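Local structure of K5 lyase (Enterobacteria phage k1-5, 2X3H) at residues 350-355 / 373-378; 368-373 / 393-398. The protein probably cleaves the K5 capsular polysaccharide, a heparin-like glycosaminoglycan, by an eliminative lyase reaction, as a trimeric phage tail spike. One frame throughout, in Å; residues are numbered along the deposited sequence.

Contact 1 of 2, residues 350-355 / 373-378; sequences ATIARF and TGVITF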
loop_
_atom_site.group_PDB
_atom_site.type_symbol
_atom_site.label_atom_id
_atom_site.label_comp_id
_atom_site.label_asym_id
_atom_site.label_seq_id
_atom_site.Cartn_x
_atom_site.Cartn_y
_atom_site.Cartn_z
ATOM N N ALA A 350 4.454 7.806 -23.680
ATOM C CA ALA A 350 4.145 7.302 -22.348
ATOM C C ALA A 350 5.357 7.486 -21.439
ATOM O O ALA A 350 6.500 7.274 -21.854
ATOM C CB ALA A 350 3.758 5.819 -22.408
ATOM N N THR A 351 5.091 7.874 -20.194
ATOM C CA THR A 351 6.120 7.966 -19.165
ATOM C C THR A 351 5.463 7.631 -17.830
ATOM O O THR A 351 4.668 8.419 -17.329
ATOM C CB THR A 351 6.685 9.406 -19.085
ATOM O OG1 THR A 351 7.227 9.787 -20.356
ATOM C CG2 THR A 351 7.790 9.498 -18.032
ATOM N N ILE A 352 5.757 6.469 -17.244
ATOM C CA ILE A 352 5.069 6.093 -15.998
ATOM C C ILE A 352 5.602 6.855 -14.776
ATOM O O ILE A 352 4.854 7.122 -13.820
ATOM C CB ILE A 352 5.065 4.547 -15.777
ATOM C CG1 ILE A 352 4.077 4.139 -14.678
ATOM C CG2 ILE A 352 6.457 4.022 -15.459
ATOM C CD1 ILE A 352 3.700 2.681 -14.720
ATOM N N ALA A 353 6.887 7.206 -14.820
ATOM C CA ALA A 353 7.489 8.021 -13.762
ATOM C C ALA A 353 8.476 8.982 -14.412
ATOM O O ALA A 353 9.373 8.554 -15.145
ATOM C CB ALA A 353 8.200 7.127 -12.738
ATOM N N ARG A 354 8.305 10.273 -14.140
ATOM C CA ARG A 354 9.158 11.314 -14.710
ATOM C C ARG A 354 9.814 12.096 -13.590
ATOM O O ARG A 354 9.119 12.637 -12.732
ATOM C CB ARG A 354 8.324 12.254 -15.600
ATOM C CG ARG A 354 9.120 13.402 -16.187
ATOM C CD ARG A 354 8.268 14.211 -17.178
ATOM N NE ARG A 354 9.012 15.314 -17.778
ATOM C CZ ARG A 354 8.549 16.072 -18.768
ATOM N NH1 ARG A 354 7.343 15.841 -19.292
ATOM N NH2 ARG A 354 9.299 17.063 -19.239
ATOM N N PHE A 355 11.146 12.132 -13.599
ATOM C CA PHE A 355 11.914 12.795 -12.559
ATOM C C PHE A 355 12.427 14.091 -13.141
ATOM O O PHE A 355 13.363 14.117 -13.947
ATOM C CB PHE A 355 13.026 11.862 -12.053
ATOM C CG PHE A 355 12.481 10.580 -11.463
ATOM C CD1 PHE A 355 12.225 9.490 -12.277
ATOM C CD2 PHE A 355 12.180 10.483 -10.114
ATOM C CE1 PHE A 355 11.684 8.311 -11.732
ATOM C CE2 PHE A 355 11.648 9.324 -9.570
ATOM C CZ PHE A 355 11.403 8.237 -10.384
ATOM N N THR A 373 6.582 2.545 -25.938
ATOM C CA THR A 373 7.987 2.283 -25.566
ATOM C C THR A 373 8.502 3.044 -24.344
ATOM O O THR A 373 9.379 2.551 -23.640
ATOM C CB THR A 373 8.940 2.532 -26.737
ATOM O OG1 THR A 373 8.899 3.913 -27.097
ATOM C CG2 THR A 373 8.542 1.667 -27.930
ATOM N N GLY A 374 7.974 4.232 -24.086
ATOM C CA GLY A 374 8.482 5.030 -22.973
ATOM C C GLY A 374 8.033 4.473 -21.635
ATOM O O GLY A 374 6.867 4.088 -21.474
ATOM N N VAL A 375 8.950 4.433 -20.672
ATOM C CA VAL A 375 8.610 3.992 -19.319
ATOM C C VAL A 375 9.130 4.997 -18.274
ATOM O O VAL A 375 8.343 5.640 -17.592
ATOM C CB VAL A 375 9.140 2.562 -18.997
ATOM C CG1 VAL A 375 8.745 2.167 -17.581
ATOM C CG2 VAL A 375 8.601 1.534 -20.003
ATOM N N ILE A 376 10.454 5.154 -18.174
ATOM C CA ILE A 376 11.042 6.074 -17.183
ATOM C C ILE A 376 11.743 7.245 -17.855
ATOM O O ILE A 376 12.439 7.053 -18.862
ATOM C CB ILE A 376 12.065 5.332 -16.282
ATOM C CG1 ILE A 376 11.393 4.169 -15.562
ATOM C CG2 ILE A 376 12.665 6.264 -15.231
ATOM C CD1 ILE A 376 12.374 3.093 -15.084
ATOM N N THR A 377 11.573 8.454 -17.304
ATOM C CA THR A 377 12.368 9.613 -17.743
ATOM C C THR A 377 13.123 10.205 -16.561
ATOM O O THR A 377 12.500 10.639 -15.583
ATOM C CB THR A 377 11.492 10.717 -18.383
ATOM O OG1 THR A 377 10.891 10.222 -19.593
ATOM C CG2 THR A 377 12.340 11.945 -18.687
ATOM N N PHE A 378 14.453 10.191 -16.657
ATOM C CA PHE A 378 15.330 10.844 -15.685
ATOM C C PHE A 378 15.858 12.086 -16.388
ATOM O O PHE A 378 16.628 11.969 -17.351
ATOM C CB PHE A 378 16.539 9.963 -15.338
ATOM C CG PHE A 378 16.208 8.703 -14.585
ATOM C CD1 PHE A 378 15.557 8.750 -13.354
ATOM C CD2 PHE A 378 16.606 7.477 -15.079
ATOM C CE1 PHE A 378 15.279 7.596 -12.645
ATOM C CE2 PHE A 378 16.342 6.306 -14.370
ATOM C CZ PHE A 378 15.671 6.368 -13.154
HETATM O O HOH W 1 6.449 6.431 -25.565
HETATM O O HOH W 2 9.468 8.188 -20.470
#

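Contact 2 of 2, residues 368-373 / 393-398; sequences PSYSAT and GRRNDL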
loop_
_atom_site.group_PDB
_atom_site.type_symbol
_atom_site.label_atom_id
_atom_site.label_comp_id
_atom_site.label_asym_id
_atom_site.label_seq_id
_atom_site.Cartn_x
_atom_site.Cartn_y
_atom_site.Cartn_z
ATOM N N PRO A 368 4.231 -0.661 -15.770
ATOM C CA PRO A 368 3.939 -0.148 -17.121
ATOM C C PRO A 368 3.228 -1.212 -17.974
ATOM O O PRO A 368 3.817 -1.802 -18.887
ATOM C CB PRO A 368 5.328 0.202 -17.670
ATOM C CG PRO A 368 6.245 -0.812 -16.989
ATOM C CD PRO A 368 5.667 -0.974 -15.586
ATOM N N SER A 369 1.961 -1.448 -17.644
ATOM C CA SER A 369 1.146 -2.455 -18.335
ATOM C C SER A 369 0.581 -1.899 -19.643
ATOM O O SER A 369 -0.637 -1.742 -19.814
ATOM C CB SER A 369 0.034 -2.937 -17.404
ATOM O OG SER A 369 0.602 -3.454 -16.198
ATOM N N TYR A 370 1.487 -1.577 -20.555
ATOM C CA TYR A 370 1.128 -0.993 -21.838
ATOM C C TYR A 370 2.259 -1.222 -22.838
ATOM O O TYR A 370 3.405 -1.516 -22.446
ATOM C CB TYR A 370 0.832 0.501 -21.674
ATOM C CG TYR A 370 1.970 1.326 -21.091
ATOM C CD1 TYR A 370 3.070 1.678 -21.871
ATOM C CD2 TYR A 370 1.922 1.779 -19.771
ATOM C CE1 TYR A 370 4.110 2.445 -21.345
ATOM C CE2 TYR A 370 2.957 2.544 -19.236
ATOM C CZ TYR A 370 4.038 2.874 -20.018
ATOM O OH TYR A 370 5.054 3.640 -19.500
ATOM N N SER A 371 1.950 -1.076 -24.121
ATOM C CA SER A 371 2.919 -1.395 -25.180
ATOM C C SER A 371 3.769 -0.225 -25.691
ATOM O O SER A 371 4.798 -0.439 -26.347
ATOM C CB SER A 371 2.220 -2.097 -26.345
ATOM O OG SER A 371 1.309 -1.224 -26.996
ATOM N N ALA A 372 3.345 1.014 -25.425
ATOM C CA ALA A 372 4.169 2.175 -25.781
ATOM C C ALA A 372 5.590 2.018 -25.221
ATOM O O ALA A 372 5.781 1.446 -24.138
ATOM C CB ALA A 372 3.525 3.470 -25.269
ATOM N N THR A 373 6.582 2.545 -25.938
ATOM C CA THR A 373 7.987 2.283 -25.566
ATOM C C THR A 373 8.502 3.044 -24.344
ATOM O O THR A 373 9.379 2.551 -23.640
ATOM C CB THR A 373 8.940 2.532 -26.737
ATOM O OG1 THR A 373 8.899 3.913 -27.097
ATOM C CG2 THR A 373 8.542 1.667 -27.930
ATOM N N GLY A 393 5.283 -5.512 -17.898
ATOM C CA GLY A 393 4.326 -5.604 -19.006
ATOM C C GLY A 393 4.771 -6.722 -19.935
ATOM O O GLY A 393 5.110 -7.812 -19.454
ATOM N N ARG A 394 4.796 -6.462 -21.252
ATOM C CA ARG A 394 5.252 -7.494 -22.214
ATOM C C ARG A 394 6.740 -7.397 -22.534
ATOM O O ARG A 394 7.245 -8.124 -23.394
ATOM C CB ARG A 394 4.466 -7.429 -23.530
ATOM C CG ARG A 394 2.945 -7.540 -23.379
ATOM C CD ARG A 394 2.526 -8.839 -22.731
ATOM N NE ARG A 394 1.075 -8.906 -22.526
ATOM C CZ ARG A 394 0.442 -8.352 -21.493
ATOM N NH1 ARG A 394 1.127 -7.686 -20.569
ATOM N NH2 ARG A 394 -0.875 -8.475 -21.377
ATOM N N ARG A 395 7.443 -6.494 -21.863
ATOM C CA ARG A 395 8.870 -6.316 -22.147
ATOM C C ARG A 395 9.685 -7.474 -21.563
ATOM O O ARG A 395 9.387 -7.964 -20.476
ATOM C CB ARG A 395 9.376 -4.995 -21.574
ATOM C CG ARG A 395 8.636 -3.799 -22.120
ATOM C CD ARG A 395 8.924 -2.532 -21.320
ATOM N NE ARG A 395 8.041 -1.462 -21.770
ATOM C CZ ARG A 395 6.773 -1.308 -21.385
ATOM N NH1 ARG A 395 6.218 -2.149 -20.512
ATOM N NH2 ARG A 395 6.055 -0.293 -21.883
ATOM N N ASN A 396 10.718 -7.885 -22.294
ATOM C CA ASN A 396 11.625 -8.958 -21.850
ATOM C C ASN A 396 12.998 -8.437 -21.405
ATOM O O ASN A 396 13.806 -9.196 -20.864
ATOM C CB ASN A 396 11.838 -9.986 -22.969
ATOM C CG ASN A 396 10.562 -10.712 -23.363
ATOM O OD1 ASN A 396 9.722 -11.017 -22.529
ATOM N ND2 ASN A 396 10.426 -11.002 -24.646
ATOM N N ASP A 397 13.247 -7.146 -21.619
ATOM C CA ASP A 397 14.565 -6.546 -21.380
ATOM C C ASP A 397 14.368 -5.038 -21.377
ATOM O O ASP A 397 13.871 -4.478 -22.352
ATOM C CB ASP A 397 15.496 -6.969 -22.533
ATOM C CG ASP A 397 16.924 -6.422 -22.423
ATOM O OD1 ASP A 397 17.219 -5.524 -21.606
ATOM O OD2 ASP A 397 17.776 -6.892 -23.227
ATOM N N LEU A 398 14.722 -4.369 -20.282
ATOM C CA LEU A 398 14.482 -2.932 -20.211
ATOM C C LEU A 398 15.472 -2.126 -21.040
ATOM O O LEU A 398 15.339 -0.914 -21.133
ATOM C CB LEU A 398 14.477 -2.436 -18.763
ATOM C CG LEU A 398 13.325 -2.881 -17.852
ATOM C CD1 LEU A 398 13.265 -1.989 -16.657
ATOM C CD2 LEU A 398 11.978 -2.897 -18.555
HETATM O O HOH W 3 4.299 -4.143 -22.655
HETATM O O HOH W 4 9.741 -0.026 -23.593
#

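Contact 1 of 2, residues 350-355 / 373-378
Two successive coils of a parallel beta-helix, the fold of many phage tail spikes, meet where Ala353, Arg354 and Phe355 pair in parallel with Ile376, Thr377 and Phe378. The straight part of the pairing rests on two backbone hydrogen bonds, Thr377 N to Ala353 O (3.1 Å) and Phe355 N to Thr377 O (2.8 Å), both close to linear. Before them the chain turns a corner at Ile352, whose N still reaches Val375 O at 2.7 Å, but through a more bent bond (137° at the hydrogen). Gly374 suits the approach to this corner because it carries no side chain: Ala350 O comes within 3.2 Å of Gly374 CA in a CA-H...O contact. Water 1 bridges the amides of Ala350 and Gly374, accepting from both.

On the face bearing Ala353, Phe355, Ile376 and Phe378, Phe355 and Ile376 reach Val387 of strand 386-389, and Ile376 also Val389, so apolar residues fit it. Phe355 and Phe378 lie side by side, an aromatic pair, one ring from each coil, that touches through CD1 of both rings rather than by overlap. The shared first torsion (CG beside the backbone N, chi1 near -60°) sends both rings the same way, while different turns about the next bond leave their planes 30° apart, with ring centroids separated by 5.3 Å. Ile376 CG2 lies over one face of the Phe378 ring, towards its rim, and also near the edge of the Phe355 ring.

On the opposite face, which bears Arg354 and Thr377, polar groups take over. Arg354 stretches out to a salt bridge with Glu379 and a hydrogen bond to His319. Beside it, Thr351 CG2 touches Thr377 OG1 at 3.5 Å, while water 2 joins the two hydroxyls, 2.8 Å from Thr351 OG1 and 2.6 Å from Thr377 OG1.

Contact 2 of 2, residues 368-373 / 393-398
Arg395 binds the turn that follows a beta-helix strand by reaching the carbonyls of Pro368, Tyr370 and Ala372. An arginine suits the place because its guanidinium has several N-H groups in one plane, able to serve more than one carbonyl oxygen of a single bend.

Among the direct hydrogen bonds, Arg395 NH1 donates to Pro368 O at 2.9 Å, in the carbonyl plane and close to the guanidinium plane; NH1 also bonds to Pro392 O. Arg395 NH2 reaches Ala372 O at 2.9 Å, nearly end-on to the carbonyl but with a bent N-H and the oxygen somewhat out of the guanidinium plane, and makes a weak bond to Tyr370 O. The chain is extended from CG to NE, carrying the charged end to the turn. At Ser369 the chain makes an inverse gamma turn, in which Tyr370 N donates weakly to Pro368 O, so that oxygen serves both turn and arginine.

Packing is lighter. The Tyr370 ring stands almost perpendicular to the guanidinium (83°), with CE1 3.4 Å from Arg395 NH2; its hydroxyl is bonded to Gly374 O. Pro368 CG lies 3.8 Å from Arg395 NH1. Gly393, with its positive phi of 66°, passes close to Pro368 O with no side chain to intrude.

Arg394 forms a salt bridge with Asp327 of the second subunit, and Arg384 of that subunit bonds to Gly393 O and Arg395 O, placing the loop at the subunit interface.

Waters complete the join: water 3 links Tyr370 O to Arg394 N, and water 4 accepts from Arg395 NE (2.9 Å) while donating to Thr373 O (2.6 Å).

Contacts 1 and 2 share Thr373 and have centres about 12 Å apart, and their segments alternate along the chain: the turn held in contact 2 leads straight into the strand paired in contact 1. They also touch directly. Val375 CG2 packs on Arg395 NE at 3.5 Å, so the residue whose carbonyl bonds at the corner of contact 1 also lies against the arginine of contact 2. Ile352 CD1 comes 3.5 Å from Pro368 N, and Ala350 CB 3.6 Å from Tyr370 CE1. Contact 1 touches no other chain, whereas the 393-398 loop of contact 2 is bonded to the second subunit.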